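Side-chain contacts in Lys-gingipain W83 (Porphyromonas gingivalis, PDB 3KM5), which cleaves proteins after lysine as a secreted cysteine protease, probably a virulence factor, and whose adhesin domains, K2 being the one described here, are haemolytic in isolation: residues 3-8 / 72-77; 7-12 / 16-21; 22-27 / 104-109; 34-37 / 42-45; 156-161 / 172-177. All blocks are in the same frame, centred on the assembly; numbering follows the deposited sequence.

Contact 1: residues 3-8 / 72-77; sequences ADFTET and KDVTGA. With CA (calcium ion), chain D; SO4 (sulfate ion), chain E.
Phe5 carries its ring between the backbone N and the carbonyl carbon (chi1 74°), and Lys72 starts in the same way before its chain runs out fully extended, bringing the two side chains together from opposite directions. The ammonium NZ of Lys72 lies 4.3 Å from the centroid of the Phe5 ring, over one face and 22° off the ring normal: a cation-pi contact. Just before it in the chain, Lys72 CE packs against Phe5 CZ at 3.4 Å, so the methylene adds dispersion to the electrostatic attraction. Val74 meets the rim instead, its CG1 3.7 Å from Phe5 CZ and near the ring plane, where a compact branched residue fits. Just before Val74, Asp73 OD1 accepts from Thr75 N (2.9 Å) in an Asx turn and also from Thr75 OG1, and a type II turn from Val74 to Ala77 follows. Strand 5-7 pairs with strand 168-177, whose Phe176 stacks on Phe5, while 72-77 links strands 66-70 and 79-86 of the two sheets.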
# COMPACT_ATOMS: atom_id res chain seq x y z
N ALA A 3 -10.69 -20.72 -4.79
CA ALA A 3 -10.93 -19.29 -5.12
C ALA A 3 -9.73 -18.38 -4.78
O ALA A 3 -9.82 -17.16 -4.96
CB ALA A 3 -12.16 -18.78 -4.46
N ASP A 4 -8.60 -18.95 -4.39
CA ASP A 4 -7.37 -18.18 -4.19
C ASP A 4 -7.12 -17.26 -5.39
O ASP A 4 -7.25 -17.67 -6.54
CB ASP A 4 -6.15 -19.10 -4.07
CG ASP A 4 -6.10 -19.93 -2.81
OD1 ASP A 4 -7.04 -19.90 -2.00
OD2 ASP A 4 -5.09 -20.64 -2.63
N PHE A 5 -6.70 -16.05 -5.12
CA PHE A 5 -6.40 -15.09 -6.17
C PHE A 5 -5.43 -14.04 -5.68
O PHE A 5 -5.23 -13.89 -4.48
CB PHE A 5 -7.68 -14.44 -6.70
CG PHE A 5 -8.26 -13.42 -5.76
CD1 PHE A 5 -8.03 -12.06 -5.96
CD2 PHE A 5 -9.05 -13.80 -4.69
CE1 PHE A 5 -8.55 -11.12 -5.08
CE2 PHE A 5 -9.57 -12.86 -3.80
CZ PHE A 5 -9.34 -11.52 -4.02
N THR A 6 -4.79 -13.34 -6.60
CA THR A 6 -3.83 -12.31 -6.26
C THR A 6 -4.20 -11.01 -6.96
O THR A 6 -4.67 -11.03 -8.11
CB THR A 6 -2.44 -12.76 -6.68
OG1 THR A 6 -2.14 -13.99 -6.01
CG2 THR A 6 -1.34 -11.70 -6.33
N GLU A 7 -4.01 -9.90 -6.24
CA GLU A 7 -4.06 -8.57 -6.82
C GLU A 7 -2.68 -8.12 -7.25
O GLU A 7 -1.78 -8.02 -6.42
CB GLU A 7 -4.67 -7.55 -5.84
CG GLU A 7 -4.65 -6.12 -6.35
CD GLU A 7 -5.44 -5.97 -7.63
OE1 GLU A 7 -6.69 -6.04 -7.55
OE2 GLU A 7 -4.83 -5.79 -8.71
N THR A 8 -2.49 -7.93 -8.55
CA THR A 8 -1.19 -7.56 -9.10
C THR A 8 -1.13 -6.10 -9.46
O THR A 8 -0.05 -5.62 -9.79
CB THR A 8 -0.87 -8.35 -10.38
OG1 THR A 8 -1.80 -7.98 -11.41
CG2 THR A 8 -0.90 -9.85 -10.08
N LYS A 72 -12.33 -5.73 -2.36
CA LYS A 72 -13.65 -6.26 -2.66
C LYS A 72 -14.03 -7.26 -1.57
O LYS A 72 -13.20 -7.65 -0.72
CB LYS A 72 -13.63 -6.93 -4.05
CG LYS A 72 -12.83 -8.22 -4.11
CD LYS A 72 -12.76 -8.75 -5.57
CE LYS A 72 -11.96 -10.04 -5.68
NZ LYS A 72 -11.95 -10.57 -7.08
N ASP A 73 -15.29 -7.70 -1.60
CA ASP A 73 -15.75 -8.77 -0.72
C ASP A 73 -14.93 -10.04 -0.95
O ASP A 73 -14.89 -10.57 -2.07
CB ASP A 73 -17.25 -9.00 -0.97
CG ASP A 73 -17.86 -10.02 -0.05
OD1 ASP A 73 -17.16 -10.92 0.45
OD2 ASP A 73 -19.08 -9.91 0.20
N VAL A 74 -14.18 -10.42 0.08
CA VAL A 74 -13.35 -11.63 0.09
C VAL A 74 -13.80 -12.63 1.16
O VAL A 74 -12.99 -13.41 1.69
CB VAL A 74 -11.82 -11.30 0.20
CG1 VAL A 74 -11.33 -10.56 -1.04
CG2 VAL A 74 -11.47 -10.51 1.47
N THR A 75 -15.11 -12.64 1.44
CA THR A 75 -15.64 -13.58 2.43
C THR A 75 -15.12 -14.97 2.13
O THR A 75 -15.23 -15.47 1.01
CB THR A 75 -17.18 -13.59 2.43
OG1 THR A 75 -17.66 -12.30 2.84
CG2 THR A 75 -17.70 -14.66 3.40
N GLY A 76 -14.55 -15.61 3.14
CA GLY A 76 -13.88 -16.91 2.95
C GLY A 76 -12.36 -16.88 3.05
O GLY A 76 -11.71 -17.91 3.26
N ALA A 77 -11.79 -15.68 2.94
CA ALA A 77 -10.36 -15.51 3.03
C ALA A 77 -9.89 -15.84 4.43
O ALA A 77 -10.51 -15.41 5.40
CB ALA A 77 -9.99 -14.07 2.66
CA CA D . 2.37 -5.61 -9.95
S SO4 E . -5.25 -7.39 -11.55
O1 SO4 E . -5.22 -8.04 -12.87
O2 SO4 E . -6.63 -7.40 -11.01
O3 SO4 E . -4.78 -6.04 -11.71
O4 SO4 E . -4.49 -8.14 -10.56
O HOH W 1 2.37 -7.97 -9.90

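Contact 2: residues 7-12 / 16-21; sequences ETFESS and EAPAEW. With CA (calcium ion), chain D; SO4 (sulfate ion), chain E.
Glu7 meets Trp21 through a hydrogen bond from the indole NE1 to OE1 (2.9 Å, N-H...acceptor angle 161°). The oxygen lies in the indole plane, yet the donor approaches from above the carboxylate plane, 41° out of it. CG stands anti to the backbone N (chi1 175°) and the chain bends at chi2, which lays its methylenes along the indole before the carboxylate reaches NE1. The other oxygen, OE2, turns back to accept from Phe9 N at 2.7 Å through its anti lone pair, so both ends of the carboxylate are gripped. Thr8 gives its carbonyl O to a calcium ion, its OG1 receives Glu10 N in an ST turn, and its N and OG1 both donate to O4 of a sulfate, probably from the crystallisation liquor. Phe9 sets its CE1 against Pro18 CB at 3.7 Å and over a face of the Trp21 indole, an oblique pairing of rings. Here the loop between strands 5-7 and 22-25 of the jelly-roll domain folds back on itself, with a type I turn from Phe9 to Ser12 and a type II turn from Pro18 to Trp21. Glu10 supplies OE2 to the same calcium, which Gly48, Asn51, Asp172 and a water also bind. Ser11 N donates to O3 of the sulfate. Ser12, small and polar, accepts Ala19 N on its OG at 2.9 Å.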
# COMPACT_ATOMS: atom_id res chain seq x y z
N GLU A 7 -4.01 -9.90 -6.24
CA GLU A 7 -4.06 -8.57 -6.82
C GLU A 7 -2.68 -8.12 -7.25
O GLU A 7 -1.78 -8.02 -6.42
CB GLU A 7 -4.67 -7.55 -5.84
CG GLU A 7 -4.65 -6.12 -6.35
CD GLU A 7 -5.44 -5.97 -7.63
OE1 GLU A 7 -6.69 -6.04 -7.55
OE2 GLU A 7 -4.83 -5.79 -8.71
N THR A 8 -2.49 -7.93 -8.55
CA THR A 8 -1.19 -7.56 -9.10
C THR A 8 -1.13 -6.10 -9.46
O THR A 8 -0.05 -5.62 -9.79
CB THR A 8 -0.87 -8.35 -10.38
OG1 THR A 8 -1.80 -7.98 -11.41
CG2 THR A 8 -0.90 -9.85 -10.08
N PHE A 9 -2.28 -5.43 -9.50
CA PHE A 9 -2.41 -4.06 -9.99
C PHE A 9 -2.12 -3.87 -11.46
O PHE A 9 -2.17 -2.76 -11.95
CB PHE A 9 -1.62 -3.06 -9.13
CG PHE A 9 -2.04 -3.09 -7.69
CD1 PHE A 9 -3.31 -2.65 -7.34
CD2 PHE A 9 -1.25 -3.71 -6.73
CE1 PHE A 9 -3.78 -2.76 -6.03
CE2 PHE A 9 -1.72 -3.81 -5.42
CZ PHE A 9 -2.97 -3.34 -5.07
N GLU A 10 -1.91 -4.96 -12.19
CA GLU A 10 -1.57 -4.85 -13.60
C GLU A 10 -2.76 -4.39 -14.43
O GLU A 10 -2.55 -3.70 -15.45
CB GLU A 10 -0.99 -6.16 -14.12
CG GLU A 10 0.26 -6.59 -13.36
CD GLU A 10 1.34 -5.55 -13.35
OE1 GLU A 10 1.75 -5.05 -14.43
OE2 GLU A 10 1.85 -5.22 -12.23
N SER A 11 -3.98 -4.70 -13.98
CA SER A 11 -5.21 -4.20 -14.62
C SER A 11 -5.63 -2.78 -14.23
O SER A 11 -6.65 -2.27 -14.73
CB SER A 11 -6.37 -5.15 -14.38
OG SER A 11 -6.89 -4.97 -13.08
N SER A 12 -4.88 -2.14 -13.33
CA SER A 12 -5.15 -0.76 -12.95
C SER A 12 -4.28 0.18 -13.77
O SER A 12 -3.39 -0.25 -14.50
CB SER A 12 -4.85 -0.55 -11.46
OG SER A 12 -5.79 -1.27 -10.69
N GLU A 16 -4.57 6.44 -11.00
CA GLU A 16 -5.93 6.14 -10.57
C GLU A 16 -5.96 5.25 -9.37
O GLU A 16 -4.97 4.56 -9.09
CB GLU A 16 -6.68 5.40 -11.68
CG GLU A 16 -6.75 6.15 -12.97
CD GLU A 16 -7.48 7.49 -12.90
OE1 GLU A 16 -8.38 7.67 -12.05
OE2 GLU A 16 -7.10 8.35 -13.69
N ALA A 17 -7.09 5.25 -8.65
CA ALA A 17 -7.32 4.30 -7.59
C ALA A 17 -7.39 2.94 -8.26
O ALA A 17 -7.83 2.82 -9.41
CB ALA A 17 -8.63 4.59 -6.81
N PRO A 18 -6.94 1.90 -7.58
CA PRO A 18 -6.95 0.59 -8.19
C PRO A 18 -8.34 0.11 -8.55
O PRO A 18 -9.31 0.32 -7.83
CB PRO A 18 -6.36 -0.32 -7.10
CG PRO A 18 -5.78 0.54 -6.15
CD PRO A 18 -6.49 1.83 -6.17
N ALA A 19 -8.40 -0.58 -9.68
CA ALA A 19 -9.61 -1.20 -10.15
C ALA A 19 -10.04 -2.25 -9.11
O ALA A 19 -9.21 -2.99 -8.60
CB ALA A 19 -9.31 -1.85 -11.51
N GLU A 20 -11.31 -2.29 -8.76
CA GLU A 20 -11.84 -3.29 -7.81
C GLU A 20 -11.46 -3.09 -6.34
O GLU A 20 -11.72 -3.98 -5.54
CB GLU A 20 -11.45 -4.72 -8.18
CG GLU A 20 -11.86 -5.21 -9.55
CD GLU A 20 -11.79 -6.73 -9.64
OE1 GLU A 20 -12.85 -7.38 -9.56
OE2 GLU A 20 -10.67 -7.28 -9.72
N TRP A 21 -10.90 -1.94 -6.00
CA TRP A 21 -10.67 -1.57 -4.60
C TRP A 21 -11.41 -0.27 -4.38
O TRP A 21 -11.69 0.47 -5.33
CB TRP A 21 -9.17 -1.37 -4.30
CG TRP A 21 -8.38 -2.63 -4.40
CD1 TRP A 21 -8.12 -3.36 -5.53
CD2 TRP A 21 -7.81 -3.40 -3.32
NE1 TRP A 21 -7.40 -4.48 -5.23
CE2 TRP A 21 -7.19 -4.53 -3.88
CE3 TRP A 21 -7.73 -3.21 -1.94
CZ2 TRP A 21 -6.53 -5.47 -3.12
CZ3 TRP A 21 -7.06 -4.15 -1.16
CH2 TRP A 21 -6.47 -5.27 -1.75
CA CA D . 2.37 -5.61 -9.95
S SO4 E . -5.25 -7.39 -11.55
O1 SO4 E . -5.22 -8.04 -12.87
O2 SO4 E . -6.63 -7.40 -11.01
O3 SO4 E . -4.78 -6.04 -11.71
O4 SO4 E . -4.49 -8.14 -10.56
O HOH W 2 -8.34 -5.54 -9.52
O HOH W 3 -8.75 -6.83 -12.55
O HOH W 1 2.37 -7.97 -9.90

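Contact 3: residues 22-27 / 104-109; sequences TTIDAD and TNAGDF. With CA (calcium ion), chain C.
The ring of Phe109 has the carbonyl oxygens of Thr104 and Ala106 at its edge, in its plane; the residue packs on Met98 and Ala157 of the neighbouring strands and takes almost no part in the contact. From strand 22-25 the contact is made by Ile24. Its CG1 lies anti to the carbonyl carbon (chi1 -52°) and the chain continues extended, which carries the terminal methyl CD1 to the other segment: it lies 3.7 Å from Thr104 O, 3.9 Å from Ala106 N and 4.2 Å from Ala106 CB. The extended ethyl arm is long enough to bring CD1 to the loop backbone, and beta-branching suits a strand. At the outer end the link is polar, a water joining Thr22 OG1 (2.7 Å) to Thr104 OG1 (3.2 Å). Within 104-109, Asp108 OD2 receives Asn105 N at 3.1 Å from above its carboxylate plane, bracing the 3-10 turn. Where edge strand 22-25 of the five-stranded sheet runs out, Asp25, Asp27 and Asp29, with the carbonyl of Gln31, bind a calcium ion in a DxDxDG calcium-binding motif, completed by Asn67 from strand 66-70 and a water.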
# COMPACT_ATOMS: atom_id res chain seq x y z
N THR A 22 -11.70 0.03 -3.13
CA THR A 22 -12.14 1.38 -2.79
C THR A 22 -11.11 2.02 -1.87
O THR A 22 -10.26 1.32 -1.34
CB THR A 22 -13.54 1.40 -2.18
OG1 THR A 22 -13.60 0.53 -1.06
CG2 THR A 22 -14.64 0.97 -3.21
N THR A 23 -11.18 3.32 -1.69
CA THR A 23 -10.24 4.03 -0.88
C THR A 23 -10.97 5.04 -0.01
O THR A 23 -12.08 5.50 -0.33
CB THR A 23 -9.20 4.78 -1.71
OG1 THR A 23 -9.85 5.83 -2.45
CG2 THR A 23 -8.43 3.88 -2.68
N ILE A 24 -10.33 5.35 1.10
CA ILE A 24 -10.72 6.44 2.00
C ILE A 24 -9.52 7.35 2.25
O ILE A 24 -8.42 6.90 2.66
CB ILE A 24 -11.27 5.95 3.35
CG1 ILE A 24 -12.38 4.91 3.17
CG2 ILE A 24 -11.81 7.14 4.18
CD1 ILE A 24 -12.83 4.26 4.49
N ASP A 25 -9.70 8.64 1.98
CA ASP A 25 -8.74 9.68 2.39
C ASP A 25 -9.17 10.19 3.77
O ASP A 25 -9.78 11.25 3.83
CB ASP A 25 -8.79 10.80 1.36
CG ASP A 25 -7.99 12.02 1.76
OD1 ASP A 25 -7.00 11.88 2.51
OD2 ASP A 25 -8.37 13.13 1.33
N ALA A 26 -8.97 9.43 4.83
CA ALA A 26 -9.58 9.76 6.10
C ALA A 26 -8.99 11.02 6.73
O ALA A 26 -9.72 11.74 7.42
CB ALA A 26 -9.48 8.57 7.04
N ASP A 27 -7.72 11.34 6.49
CA ASP A 27 -7.15 12.58 7.04
C ASP A 27 -7.67 13.80 6.29
O ASP A 27 -7.62 14.92 6.82
CB ASP A 27 -5.65 12.57 6.97
CG ASP A 27 -5.15 12.30 5.57
OD1 ASP A 27 -5.28 11.15 5.09
OD2 ASP A 27 -4.72 13.25 4.93
N THR A 104 -17.82 -1.11 4.81
CA THR A 104 -16.58 -0.50 4.33
C THR A 104 -16.32 0.89 4.95
O THR A 104 -15.41 1.60 4.52
CB THR A 104 -16.53 -0.44 2.78
OG1 THR A 104 -17.62 0.35 2.28
CG2 THR A 104 -16.57 -1.86 2.11
N ASN A 105 -17.10 1.28 5.95
CA ASN A 105 -16.81 2.48 6.68
C ASN A 105 -15.54 2.24 7.51
O ASN A 105 -15.29 1.14 7.94
CB ASN A 105 -17.98 2.82 7.60
CG ASN A 105 -19.22 3.17 6.85
OD1 ASN A 105 -19.17 3.68 5.73
ND2 ASN A 105 -20.37 2.92 7.48
N ALA A 106 -14.76 3.30 7.75
CA ALA A 106 -13.53 3.16 8.52
C ALA A 106 -13.79 2.48 9.86
O ALA A 106 -13.03 1.62 10.28
CB ALA A 106 -12.89 4.51 8.71
N GLY A 107 -14.91 2.80 10.50
CA GLY A 107 -15.21 2.24 11.81
C GLY A 107 -15.59 0.78 11.81
O GLY A 107 -15.70 0.16 12.87
N ASP A 108 -15.77 0.20 10.63
CA ASP A 108 -16.10 -1.22 10.55
C ASP A 108 -14.82 -2.06 10.63
O ASP A 108 -14.92 -3.27 10.74
CB ASP A 108 -16.81 -1.53 9.22
CG ASP A 108 -18.18 -0.87 9.10
OD1 ASP A 108 -18.78 -0.57 10.14
OD2 ASP A 108 -18.61 -0.61 7.96
N PHE A 109 -13.64 -1.42 10.55
CA PHE A 109 -12.36 -2.13 10.54
C PHE A 109 -11.68 -2.21 11.92
O PHE A 109 -11.77 -1.31 12.77
CB PHE A 109 -11.41 -1.47 9.53
CG PHE A 109 -11.84 -1.67 8.11
CD1 PHE A 109 -11.46 -2.78 7.43
CD2 PHE A 109 -12.73 -0.78 7.51
CE1 PHE A 109 -11.91 -3.02 6.13
CE2 PHE A 109 -13.15 -0.99 6.21
CZ PHE A 109 -12.76 -2.13 5.54
CA CA C . -4.76 11.47 2.74
O HOH W 4 -15.65 1.70 0.20
O HOH W 5 -2.35 11.67 3.10

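Contact 4: residues 34-37 / 42-45; sequences LCLS and DWLT
Leu44 and Leu36 carry most of this contact, with Trp43 beside them. They join strand 34-37 of the jelly roll's six-stranded antiparallel sheet to the connection that leads on to strand 51-56. Leu44 has the larger share: its CG stands anti to the backbone N (chi1 178°), and from there the methyl CD2 reaches the strand, 3.5 Å from Leu36 CB. A leucine suits this place because its forked end can pass a single methyl in beside the backbone while CD1 stays behind it. Leu36, in turn, points toward the loop, and its CD1 lies 4.3 Å from Trp43 CH2, approaching the indole obliquely. On the neighbouring strand 51-56 it packs against Val52 and Ser54, and it also touches Leu129 of a loop; Leu36 is buried. Trp43 is the broad partner, and its indole has CB of Leu44, the next residue, over the rim of one face, 4.1 Å above the plane. The buried indole NH is satisfied by Gly128 O, and Phe127 and Tyr168 rings meet the indole. Pro138, half of an experimentally established cleavage site with Lys137, lies close by; Lys137 NZ bonds to Trp43 O and Thr45 OG1. Ser37 points its side chain away from the loop, yet its carbonyl carbon C still comes within 3.6 Å of Leu44 CD2.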
# COMPACT_ATOMS: atom_id res chain seq x y z
N LEU A 34 -2.89 5.28 -4.74
CA LEU A 34 -2.94 5.36 -6.20
C LEU A 34 -2.11 4.24 -6.80
O LEU A 34 -1.03 3.91 -6.29
CB LEU A 34 -2.33 6.67 -6.72
CG LEU A 34 -3.04 8.00 -6.43
CD1 LEU A 34 -2.16 9.11 -6.97
CD2 LEU A 34 -4.40 8.05 -7.08
N CYS A 35 -2.55 3.72 -7.94
CA CYS A 35 -1.73 2.84 -8.74
C CYS A 35 -0.63 3.65 -9.40
O CYS A 35 -0.86 4.76 -9.84
CB CYS A 35 -2.60 2.21 -9.82
SG CYS A 35 -1.72 1.28 -11.12
N LEU A 36 0.59 3.11 -9.37
CA LEU A 36 1.74 3.67 -10.09
C LEU A 36 2.29 2.63 -11.06
O LEU A 36 2.31 1.43 -10.73
CB LEU A 36 2.87 4.04 -9.15
CG LEU A 36 2.53 4.98 -8.01
CD1 LEU A 36 3.78 5.19 -7.14
CD2 LEU A 36 1.90 6.31 -8.48
N SER A 37 2.73 3.08 -12.24
CA SER A 37 3.41 2.22 -13.20
C SER A 37 4.87 2.60 -13.40
O SER A 37 5.21 3.79 -13.53
CB SER A 37 2.73 2.31 -14.56
OG SER A 37 3.47 1.56 -15.50
N ASP A 42 10.36 6.82 -13.63
CA ASP A 42 11.67 6.21 -13.82
C ASP A 42 12.17 5.55 -12.54
O ASP A 42 12.82 4.50 -12.60
CB ASP A 42 12.69 7.25 -14.33
N TRP A 43 11.85 6.14 -11.38
CA TRP A 43 12.37 5.67 -10.08
C TRP A 43 11.76 4.35 -9.59
O TRP A 43 12.34 3.67 -8.78
CB TRP A 43 12.24 6.74 -8.98
CG TRP A 43 10.84 7.21 -8.59
CD1 TRP A 43 10.21 8.32 -9.04
CD2 TRP A 43 9.95 6.61 -7.63
NE1 TRP A 43 8.97 8.45 -8.44
CE2 TRP A 43 8.80 7.41 -7.57
CE3 TRP A 43 10.02 5.47 -6.82
CZ2 TRP A 43 7.72 7.10 -6.72
CZ3 TRP A 43 8.96 5.17 -5.97
CH2 TRP A 43 7.82 5.99 -5.94
N LEU A 44 10.62 4.01 -10.14
CA LEU A 44 9.83 2.89 -9.64
C LEU A 44 10.14 1.56 -10.36
O LEU A 44 10.17 1.53 -11.60
CB LEU A 44 8.37 3.24 -9.82
CG LEU A 44 7.36 2.17 -9.41
CD1 LEU A 44 7.37 1.95 -7.88
CD2 LEU A 44 5.97 2.53 -9.93
N THR A 45 10.29 0.49 -9.58
CA THR A 45 10.24 -0.88 -10.07
C THR A 45 9.21 -1.65 -9.24
O THR A 45 9.26 -1.65 -8.02
CB THR A 45 11.61 -1.56 -9.95
OG1 THR A 45 12.58 -0.75 -10.63
CG2 THR A 45 11.61 -2.95 -10.61

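Contact 5: residues 156-161 / 172-177. With CA (calcium ion), chain D.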
# COMPACT_ATOMS: atom_id res chain seq x y z
N VAL A 156 -10.69 -6.60 3.58
CA VAL A 156 -9.35 -6.40 4.10
C VAL A 156 -8.92 -4.99 3.67
O VAL A 156 -9.07 -4.62 2.51
CB VAL A 156 -8.40 -7.47 3.56
CG1 VAL A 156 -6.93 -7.14 3.97
CG2 VAL A 156 -8.80 -8.86 4.05
N ALA A 157 -8.40 -4.22 4.61
CA ALA A 157 -7.92 -2.89 4.33
C ALA A 157 -6.45 -2.76 4.69
O ALA A 157 -5.99 -3.37 5.65
CB ALA A 157 -8.71 -1.85 5.16
N PHE A 158 -5.72 -1.97 3.91
CA PHE A 158 -4.37 -1.53 4.25
C PHE A 158 -4.48 -0.04 4.55
O PHE A 158 -5.04 0.75 3.77
CB PHE A 158 -3.41 -1.77 3.07
CG PHE A 158 -3.22 -3.19 2.76
CD1 PHE A 158 -2.12 -3.87 3.26
CD2 PHE A 158 -4.10 -3.86 1.94
CE1 PHE A 158 -1.93 -5.22 2.99
CE2 PHE A 158 -3.92 -5.20 1.65
CZ PHE A 158 -2.81 -5.89 2.17
N ARG A 159 -3.95 0.34 5.71
CA ARG A 159 -4.11 1.69 6.23
C ARG A 159 -2.74 2.28 6.46
O ARG A 159 -1.99 1.79 7.29
CB ARG A 159 -4.92 1.67 7.53
CG ARG A 159 -5.23 3.06 8.08
CD ARG A 159 -5.86 2.91 9.43
NE ARG A 159 -6.15 4.18 10.09
CZ ARG A 159 -6.58 4.31 11.34
NH1 ARG A 159 -6.76 3.23 12.11
NH2 ARG A 159 -6.82 5.51 11.82
N HIS A 160 -2.39 3.32 5.70
CA HIS A 160 -1.14 4.04 5.87
C HIS A 160 -1.46 5.20 6.80
O HIS A 160 -2.24 6.11 6.45
CB HIS A 160 -0.63 4.52 4.49
CG HIS A 160 0.66 5.28 4.50
ND1 HIS A 160 0.97 6.19 3.51
CD2 HIS A 160 1.75 5.24 5.32
CE1 HIS A 160 2.20 6.63 3.68
NE2 HIS A 160 2.69 6.08 4.79
N TYR A 161 -0.87 5.19 7.99
CA TYR A 161 -1.25 6.15 9.00
C TYR A 161 -0.22 6.21 10.09
O TYR A 161 0.72 5.43 10.09
CB TYR A 161 -2.63 5.81 9.57
CG TYR A 161 -2.70 4.81 10.70
CD1 TYR A 161 -3.28 5.16 11.91
CD2 TYR A 161 -2.20 3.52 10.57
CE1 TYR A 161 -3.34 4.29 12.95
CE2 TYR A 161 -2.29 2.64 11.60
CZ TYR A 161 -2.85 3.02 12.79
OH TYR A 161 -2.95 2.14 13.87
N ASP A 172 2.30 -4.71 -3.53
CA ASP A 172 2.09 -5.46 -4.78
C ASP A 172 1.85 -6.93 -4.43
O ASP A 172 2.18 -7.39 -3.37
CB ASP A 172 3.30 -5.25 -5.67
CG ASP A 172 3.04 -5.54 -7.15
OD1 ASP A 172 1.88 -5.78 -7.53
OD2 ASP A 172 4.02 -5.43 -7.93
N ASP A 173 1.25 -7.63 -5.38
CA ASP A 173 1.10 -9.08 -5.32
C ASP A 173 0.43 -9.51 -4.02
O ASP A 173 0.92 -10.36 -3.25
CB ASP A 173 2.46 -9.79 -5.59
CG ASP A 173 2.87 -9.68 -7.04
OD1 ASP A 173 1.99 -9.60 -7.90
OD2 ASP A 173 4.09 -9.55 -7.33
N ILE A 174 -0.75 -8.95 -3.80
CA ILE A 174 -1.55 -9.23 -2.62
C ILE A 174 -2.43 -10.47 -2.84
O ILE A 174 -3.42 -10.41 -3.60
CB ILE A 174 -2.46 -8.02 -2.25
CG1 ILE A 174 -1.64 -6.73 -2.17
CG2 ILE A 174 -3.24 -8.33 -0.98
CD1 ILE A 174 -2.52 -5.50 -2.09
N GLN A 175 -2.06 -11.58 -2.20
CA GLN A 175 -2.65 -12.89 -2.45
C GLN A 175 -3.57 -13.24 -1.31
O GLN A 175 -3.17 -13.21 -0.16
CB GLN A 175 -1.56 -13.94 -2.55
CG GLN A 175 -2.09 -15.34 -2.76
CD GLN A 175 -1.02 -16.36 -2.72
OE1 GLN A 175 -0.60 -16.87 -3.75
NE2 GLN A 175 -0.55 -16.66 -1.51
N PHE A 176 -4.82 -13.55 -1.63
CA PHE A 176 -5.80 -14.01 -0.67
C PHE A 176 -5.94 -15.52 -0.73
O PHE A 176 -6.23 -16.07 -1.81
CB PHE A 176 -7.15 -13.37 -0.99
CG PHE A 176 -7.15 -11.88 -0.81
CD1 PHE A 176 -7.46 -11.31 0.42
CD2 PHE A 176 -6.80 -11.06 -1.86
CE1 PHE A 176 -7.42 -9.93 0.58
CE2 PHE A 176 -6.77 -9.69 -1.70
CZ PHE A 176 -7.08 -9.12 -0.49
N THR A 177 -5.70 -16.20 0.38
CA THR A 177 -5.98 -17.62 0.52
C THR A 177 -7.41 -17.75 0.95
O THR A 177 -7.80 -17.24 2.00
CB THR A 177 -5.09 -18.30 1.53
OG1 THR A 177 -3.74 -18.12 1.14
CG2 THR A 177 -5.38 -19.80 1.58
CA CA D . 2.37 -5.61 -9.95
O HOH W 1 2.37 -7.97 -9.90
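Phe158 and Ile174 meet from opposite directions in the buried half of this contact, with Phe158 CE2 4.0 Å from Ile174 CD1 and Phe158 CZ 4.0 Å from Ile174 CG2. CD1 approaches the ring obliquely, and the beta-branched shape of the isoleucine brings CG2 near it as well. Alongside, Val156 and Phe176 slide past each other in opposite directions, and Val156 CG2 reaches Phe176 CE1 at 3.9 Å, at the edge of the ring. With CG1 anti to the backbone N (chi1 173°), CG2 falls beside the N and meets that rim. These separations are ordinary van der Waals distances between large apolar groups, as suits an interior where each strand offers every second side chain to the other sheet. Arg159, Gln175 and Thr177 are polar and partly exposed. Arg159 lays its guanidinium against a face of the Tyr161 ring and pairs with Asp66, while Gln175 and Thr177 lie on the outer face of their sheet. At the start of 172-177, Asp172 binds a calcium ion through OD1 (2.5 Å) and OD2 (2.6 Å), and a water on that metal donates to Asp173 OD1 at 2.6 Å. A G1 beta bulge lies at Asp173 and Ile174, opposite Glu7 of strand 5-7. Two antiparallel sheets packed face to face through apolar side chains form the core of a beta sandwich, here with the jelly-roll fold.

Overall arrangement
From the N terminus, strand 5-7 opens contacts 1 and 2, which share Glu7 and Thr8. Contact 2 closes at once, folding the loop before strand 22-25. Contact 1 closes only at 72-77, joining strand 5-7 to the connection between strands 66-70 and 79-86. Nested inside it, contact 4 ties strand 34-37 to the loop before 51-56. Contact 3, from edge strand 22-25 to the loop before 109-115, crosses contact 1 and also encloses contact 4. Contact 5 comes last, after all the others have closed, packing the two sheets together near the centre of the chain. Contacts 1, 2 and 5 meet round one calcium ion, while contact 3 reaches the other.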